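Local coordinates for protein-glutamine gamma-glutamyltransferase 2 (Pagrus major, PDB 1G0D) that catalyses, in a calcium-dependent manner, the cross-linking of peptide-bound glutamine to lysine or other primary amines, probably also binding GTP, at residues C188-V191 with L192-P196; I219-M222 with V223-G227. All blocks are in the same frame, centred on the assembly; numbering follows the deposited sequence.

Interaction 1 of 2, residues C188-V191 with L192-P196; sequences CFEV and LDNSP
Two N-H groups of Asn194 converge on the carbonyl oxygen of Glu190. The stronger bond comes from the side-chain amide: Asn194 ND2 lies 2.6 Å from Glu190 O, with an N-H...O angle of 151°, and stands above the carbonyl plane, away from either lone pair. The backbone bond from Asn194 N to the same Glu190 O is weak, at 3.1 Å. With CG anti to its own carbonyl carbon (chi1 -75°), the Asn194 amide folds back alongside the extended Glu190 chain, and a water bridges the two ends by accepting from Asn194 ND2 and donating to Glu190 OE1. Arg229 holds the other side of the amide through OD1, and Ser260 takes the remaining carboxylate oxygen of Glu190, so both flat groups are fixed in rotation, their planes 57° apart.

This is the C-terminal end of helix 184-193, where Asn194 is the first residue to leave helical backbone angles and its side chain supplies a donor to a last-turn carbonyl. Ser195 then occupies the N-cap position of helix 196-200. One residue earlier than Asn194, Asp193 N donates to Phe189 O at 3.0 Å, tilted out of the carbonyl plane. The Asp193 carboxylate is held from outside the turn, where Arg209 and Lys64 form salt bridges with its two oxygens. On the buried side, Phe189 and Leu192 run side by side, and Leu192 CD1 approaches the ring obliquely, 4.1 Å from Phe189 CD2. Phe189 continues this apolar surface onto Leu286 of helix 272-286, while Leu192 reaches Thr218 of helix 212-223.

Interaction 2 of 2, residues I219-M222 with V223-G227; sequences ITAM and VNSNG
In the papain-like catalytic core of the transglutaminase, the last turn of helix 212-223 and the loop that follows lie close to the active site: the side chain of Thr220 is about 6 Å from that of the active-site Asp355, and that of Asn224 about 8 Å from that of Cys272. Ala221 O receives two donors from the departing chain. Ser225 OG donates to Ala221 O over 2.8 Å, in the carbonyl plane and on a lone pair, whereas Asn226 N reaches Ala221 O at 3.2 Å from a direction nearly in line with the C=O bond. The hydroxyl can meet this oxygen because Ser225 OG sits between its backbone N and carbonyl carbon (chi1 89°). Before the chain turns away, Val223 N completes a helical bond to Ile219 O at 3.3 Å, and Val223 CG2 presses on Ile219 O at 3.2 Å. Both of these apolar residues face helix 272-286, Ile219 on Val282 and Leu283, Val223 on Phe275.

Beyond the turn, Asn226 OD1 accepts from Arg229 N, which anchors the amide within the loop. The thioether of Met222 runs alongside this side chain, its chi1 and chi2 (-67° and -85°) placing Met222 SD 3.8 Å from Asn226 ND2.

From the N terminus, the chain first meets interaction 1, where helix 184-193 ends and hands over to helix 196-200; it then passes through helix 202-208 and enters helix 212-223, whose last turn and following loop form interaction 2. The two are in series, neither nesting nor crossing, and each closes only a short local turn. In space, however, their centres are just 10 Å apart and they touch: Val191 CG1 packs 3.6 Å from Met222 CB, and Pro196 CD 3.5 Å from Asn226 ND2. The end of helix 184-193 and the start of helix 196-200 are thereby packed against interaction 2, and helices 184-193 and 212-223 both also pack on helix 272-286, which begins at the active-site Cys272.

Interaction 1 of 2, residues C188-V191 with L192-P196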
# COMPACT_ATOMS: atom_id res chain seq x y z
N CYS A 188 7.12 -9.85 10.64
CA CYS A 188 7.77 -8.69 10.07
C CYS A 188 9.27 -8.87 10.21
O CYS A 188 9.96 -8.67 9.23
CB CYS A 188 7.29 -7.42 10.75
SG CYS A 188 5.65 -6.93 10.23
N PHE A 189 9.77 -9.26 11.39
CA PHE A 189 11.22 -9.51 11.60
C PHE A 189 11.70 -10.72 10.81
O PHE A 189 12.88 -10.86 10.55
CB PHE A 189 11.57 -9.73 13.08
CG PHE A 189 11.61 -8.46 13.89
CD1 PHE A 189 10.64 -8.21 14.87
CD2 PHE A 189 12.54 -7.46 13.61
CE1 PHE A 189 10.59 -6.98 15.53
CE2 PHE A 189 12.50 -6.23 14.27
CZ PHE A 189 11.52 -5.98 15.23
N GLU A 190 10.77 -11.60 10.43
CA GLU A 190 11.09 -12.79 9.63
C GLU A 190 11.36 -12.38 8.18
O GLU A 190 12.18 -12.96 7.47
CB GLU A 190 9.90 -13.75 9.67
CG GLU A 190 10.29 -15.16 9.36
CD GLU A 190 9.11 -16.11 9.23
OE1 GLU A 190 9.39 -17.27 8.89
OE2 GLU A 190 7.93 -15.72 9.44
N VAL A 191 10.63 -11.37 7.72
CA VAL A 191 10.82 -10.86 6.37
C VAL A 191 12.23 -10.24 6.33
O VAL A 191 12.93 -10.34 5.34
CB VAL A 191 9.78 -9.76 6.04
CG1 VAL A 191 10.08 -9.14 4.68
CG2 VAL A 191 8.37 -10.35 6.04
N LEU A 192 12.64 -9.62 7.43
CA LEU A 192 13.95 -8.99 7.46
C LEU A 192 15.02 -10.08 7.53
O LEU A 192 16.13 -9.92 7.01
CB LEU A 192 14.06 -8.04 8.67
CG LEU A 192 13.49 -6.60 8.64
CD1 LEU A 192 13.65 -5.91 10.00
CD2 LEU A 192 14.21 -5.78 7.55
N ASP A 193 14.67 -11.20 8.17
CA ASP A 193 15.61 -12.32 8.35
C ASP A 193 15.84 -13.20 7.14
O ASP A 193 16.81 -13.97 7.10
CB ASP A 193 15.16 -13.22 9.50
CG ASP A 193 15.28 -12.56 10.87
OD1 ASP A 193 14.72 -13.12 11.84
OD2 ASP A 193 15.92 -11.49 10.98
N ASN A 194 14.96 -13.11 6.16
CA ASN A 194 15.04 -13.93 4.96
C ASN A 194 15.49 -13.17 3.74
O ASN A 194 15.39 -13.66 2.60
CB ASN A 194 13.68 -14.56 4.69
CG ASN A 194 13.39 -15.68 5.63
OD1 ASN A 194 13.91 -16.76 5.45
ND2 ASN A 194 12.59 -15.42 6.66
N SER A 195 15.98 -11.96 3.97
CA SER A 195 16.43 -11.17 2.86
C SER A 195 17.83 -11.59 2.47
O SER A 195 18.58 -12.15 3.26
CB SER A 195 16.38 -9.67 3.19
OG SER A 195 17.47 -9.24 3.99
N PRO A 196 18.19 -11.32 1.22
CA PRO A 196 19.52 -11.66 0.70
C PRO A 196 20.65 -11.24 1.62
O PRO A 196 21.59 -12.00 1.85
CB PRO A 196 19.57 -10.92 -0.62
CG PRO A 196 18.12 -10.90 -1.06
CD PRO A 196 17.32 -10.74 0.18
O HOH W 1 11.89 -17.76 8.35

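Interaction 2 of 2, residues I219-M222 with V223-G227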
# COMPACT_ATOMS: atom_id res chain seq x y z
N ILE A 219 12.38 -3.84 3.24
CA ILE A 219 10.99 -4.29 3.24
C ILE A 219 10.39 -4.07 1.87
O ILE A 219 9.74 -4.94 1.33
CB ILE A 219 10.16 -3.51 4.27
CG1 ILE A 219 10.56 -3.91 5.68
CG2 ILE A 219 8.69 -3.79 4.08
CD1 ILE A 219 10.52 -5.42 5.89
N THR A 220 10.61 -2.91 1.29
CA THR A 220 10.05 -2.65 -0.02
C THR A 220 10.51 -3.67 -1.06
O THR A 220 9.77 -4.07 -1.97
CB THR A 220 10.42 -1.27 -0.47
OG1 THR A 220 9.80 -0.34 0.41
CG2 THR A 220 9.92 -0.98 -1.85
N ALA A 221 11.75 -4.12 -0.89
CA ALA A 221 12.33 -5.09 -1.82
C ALA A 221 11.79 -6.50 -1.66
O ALA A 221 11.63 -7.24 -2.65
CB ALA A 221 13.84 -5.07 -1.68
N MET A 222 11.49 -6.89 -0.42
CA MET A 222 10.99 -8.24 -0.15
C MET A 222 9.52 -8.50 -0.45
O MET A 222 9.11 -9.66 -0.63
CB MET A 222 11.27 -8.60 1.30
CG MET A 222 12.75 -8.74 1.60
SD MET A 222 13.32 -10.40 1.19
CE MET A 222 11.86 -11.41 1.81
N VAL A 223 8.72 -7.43 -0.50
CA VAL A 223 7.29 -7.59 -0.75
C VAL A 223 6.97 -8.27 -2.07
O VAL A 223 6.07 -9.11 -2.12
CB VAL A 223 6.56 -6.25 -0.69
CG1 VAL A 223 5.07 -6.43 -1.01
CG2 VAL A 223 6.74 -5.69 0.69
N ASN A 224 7.69 -7.93 -3.12
CA ASN A 224 7.44 -8.59 -4.38
C ASN A 224 8.67 -8.87 -5.21
O ASN A 224 8.90 -10.00 -5.61
CB ASN A 224 6.45 -7.79 -5.21
CG ASN A 224 6.27 -8.37 -6.61
OD1 ASN A 224 6.33 -7.66 -7.61
ND2 ASN A 224 6.05 -9.66 -6.68
N SER A 225 9.49 -7.86 -5.44
CA SER A 225 10.66 -8.05 -6.29
C SER A 225 11.51 -9.28 -6.01
O SER A 225 12.03 -9.89 -6.97
CB SER A 225 11.55 -6.80 -6.28
OG SER A 225 12.49 -6.87 -5.24
N ASN A 226 11.68 -9.66 -4.74
CA ASN A 226 12.50 -10.84 -4.44
C ASN A 226 11.72 -12.09 -4.79
O ASN A 226 10.74 -12.44 -4.13
CB ASN A 226 12.90 -10.86 -2.97
CG ASN A 226 13.72 -12.08 -2.61
OD1 ASN A 226 13.32 -13.22 -2.89
ND2 ASN A 226 14.87 -11.85 -2.00
N GLY A 227 12.18 -12.75 -5.86
CA GLY A 227 11.53 -13.94 -6.37
C GLY A 227 11.56 -15.26 -5.62
O GLY A 227 10.61 -16.05 -5.73